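Local coordinates for protein probable endoglucanase (Gluconacetobacter xylinus, PDB 1WZZ) that hydrolyses carboxymethylcellulose and, as a family 8 endoglucanase, probably cuts internal beta-1,4-glucosidic linkages in cellulose and related beta-glucans, at residues 54-59 with 321-326. Sequence-based numbering, arbitrary orientation.
Sequences GMLFAA and TLLVYI
Leu322 O accepts the backbone N-H of Ile326 at 3.0 Å from Ile326 N, and that turn of helix 315-331 presents both side chains to Phe57 on helix 48-61. These are two helices of the (alpha/alpha)6 barrel of glycoside hydrolase family 8, brought together from near the two ends of the chain. Their short segments run in roughly the same direction, inclined at 42°, with axes 10.4 Å apart, and the side chains that meet between them are apolar and buried. Phe57 makes the largest share of the contact, touching Leu322, Leu323 and Ile326. Its CG stands anti to the carbonyl carbon (chi1 -58°), which carries the ring over to the facing helix although the side chain starts off along the flank. Leu322, coming the opposite way, lays its branch over one face of the ring: CG sits 3.6 Å from the Phe57 ring centroid, only 8° off the normal, a clear CH-pi contact. Leu322 CB lies nearest Phe57 CE2 and CZ, while Leu322 CD2 presses to 3.4 Å from Phe57 CD2. Ile326 crosses Phe57 at about a right angle, its CG1 3.9 Å from Phe57 CD1. From helix 18-30, Phe26 packs edge-to-face with Phe57, and Trp23 touches it too. Trimming Phe57 to an alanine would take away the ring, and is likely to leave a gap between the helices, the isobutyl group of Leu322 without its aromatic platform and Phe26 without its edge-to-face partner. Beside the ring, the contact extends towards the probable catalytic centre: the side chain of Leu323 is about 8 Å from that of Asp106, the predicted nucleophile. There Leu56 and Leu323 cross nearly perpendicularly, with Leu56 CD2 3.8 Å from Leu323 CD1, the same methyl that lies 4.2 Å from Phe57 CE1.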
loop_
_atom_site.group_PDB
_atom_site.type_symbol
_atom_site.label_atom_id
_atom_site.label_comp_id
_atom_site.label_asym_id
_atom_site.label_seq_id
_atom_site.Cartn_x
_atom_site.Cartn_y
_atom_site.Cartn_z
ATOM N N GLY A 54 6.490 -8.518 -1.052
ATOM C CA GLY A 54 7.195 -9.665 -1.593
ATOM C C GLY A 54 6.263 -10.836 -1.829
ATOM O O GLY A 54 6.316 -11.466 -2.887
HETATM N N MSE A 55 5.413 -11.141 -0.837
HETATM C CA MSE A 55 4.475 -12.233 -0.995
HETATM C C MSE A 55 3.524 -11.973 -2.163
HETATM O O MSE A 55 3.195 -12.860 -2.931
HETATM C CB MSE A 55 3.679 -12.428 0.308
HETATM C CG MSE A 55 4.553 -13.037 1.394
HETATM SE SE MSE A 55 3.681 -12.941 3.152
HETATM C CE MSE A 55 2.073 -13.878 2.740
ATOM N N LEU A 56 3.070 -10.734 -2.292
ATOM C CA LEU A 56 2.156 -10.442 -3.384
ATOM C C LEU A 56 2.843 -10.661 -4.727
ATOM O O LEU A 56 2.261 -11.221 -5.659
ATOM C CB LEU A 56 1.662 -8.987 -3.280
ATOM C CG LEU A 56 0.806 -8.532 -4.459
ATOM C CD1 LEU A 56 -0.525 -9.290 -4.506
ATOM C CD2 LEU A 56 0.548 -7.038 -4.306
ATOM N N PHE A 57 4.085 -10.211 -4.817
ATOM C CA PHE A 57 4.841 -10.340 -6.059
ATOM C C PHE A 57 5.101 -11.824 -6.374
ATOM O O PHE A 57 4.944 -12.244 -7.520
ATOM C CB PHE A 57 6.179 -9.609 -5.950
ATOM C CG PHE A 57 6.055 -8.146 -5.636
ATOM C CD1 PHE A 57 4.844 -7.461 -5.864
ATOM C CD2 PHE A 57 7.151 -7.443 -5.131
ATOM C CE1 PHE A 57 4.737 -6.098 -5.587
ATOM C CE2 PHE A 57 7.049 -6.058 -4.853
ATOM C CZ PHE A 57 5.839 -5.397 -5.085
ATOM N N ALA A 58 5.516 -12.605 -5.375
ATOM C CA ALA A 58 5.758 -14.034 -5.618
ATOM C C ALA A 58 4.474 -14.753 -6.042
ATOM O O ALA A 58 4.484 -15.583 -6.956
ATOM C CB ALA A 58 6.369 -14.701 -4.370
ATOM N N ALA A 59 3.357 -14.458 -5.382
ATOM C CA ALA A 59 2.102 -15.091 -5.759
ATOM C C ALA A 59 1.751 -14.711 -7.190
ATOM O O ALA A 59 1.381 -15.552 -8.007
ATOM C CB ALA A 59 0.981 -14.665 -4.798
ATOM N N THR A 321 7.491 0.074 -8.250
ATOM C CA THR A 321 7.405 -0.238 -9.663
ATOM C C THR A 321 6.777 -1.608 -9.904
ATOM O O THR A 321 5.887 -1.745 -10.748
ATOM C CB THR A 321 8.804 -0.186 -10.315
ATOM O OG1 THR A 321 9.339 1.143 -10.157
ATOM C CG2 THR A 321 8.722 -0.497 -11.798
ATOM N N LEU A 322 7.214 -2.619 -9.151
ATOM C CA LEU A 322 6.641 -3.956 -9.328
ATOM C C LEU A 322 5.156 -3.966 -8.943
ATOM O O LEU A 322 4.345 -4.650 -9.562
ATOM C CB LEU A 322 7.461 -4.977 -8.521
ATOM C CG LEU A 322 7.164 -6.470 -8.697
ATOM C CD1 LEU A 322 6.762 -6.860 -10.083
ATOM C CD2 LEU A 322 8.424 -7.201 -8.271
ATOM N N LEU A 323 4.776 -3.148 -7.970
ATOM C CA LEU A 323 3.368 -3.066 -7.582
ATOM C C LEU A 323 2.545 -2.591 -8.783
ATOM O O LEU A 323 1.423 -3.049 -9.017
ATOM C CB LEU A 323 3.228 -2.101 -6.413
ATOM C CG LEU A 323 1.865 -2.054 -5.737
ATOM C CD1 LEU A 323 1.577 -3.432 -5.064
ATOM C CD2 LEU A 323 1.876 -0.930 -4.721
ATOM N N VAL A 324 3.091 -1.650 -9.562
ATOM C CA VAL A 324 2.386 -1.176 -10.740
ATOM C C VAL A 324 2.271 -2.298 -11.793
ATOM O O VAL A 324 1.242 -2.431 -12.472
ATOM C CB VAL A 324 3.102 0.066 -11.365
ATOM C CG1 VAL A 324 2.427 0.442 -12.690
ATOM C CG2 VAL A 324 3.033 1.264 -10.379
ATOM N N TYR A 325 3.325 -3.098 -11.958
ATOM C CA TYR A 325 3.229 -4.214 -12.908
ATOM C C TYR A 325 2.079 -5.149 -12.502
ATOM O O TYR A 325 1.358 -5.659 -13.359
ATOM C CB TYR A 325 4.540 -5.017 -12.951
ATOM C CG TYR A 325 5.582 -4.445 -13.890
ATOM C CD1 TYR A 325 5.758 -4.971 -15.173
ATOM C CD2 TYR A 325 6.412 -3.412 -13.481
ATOM C CE1 TYR A 325 6.755 -4.471 -16.026
ATOM C CE2 TYR A 325 7.411 -2.895 -14.329
ATOM C CZ TYR A 325 7.569 -3.434 -15.586
ATOM O OH TYR A 325 8.563 -2.911 -16.392
ATOM N N ILE A 326 1.906 -5.358 -11.200
ATOM C CA ILE A 326 0.821 -6.243 -10.732
ATOM C C ILE A 326 -0.526 -5.600 -11.048
ATOM O O ILE A 326 -1.441 -6.258 -11.556
ATOM C CB ILE A 326 0.883 -6.479 -9.208
ATOM C CG1 ILE A 326 2.272 -6.956 -8.778
ATOM C CG2 ILE A 326 -0.240 -7.491 -8.789
ATOM C CD1 ILE A 326 2.722 -8.186 -9.463
#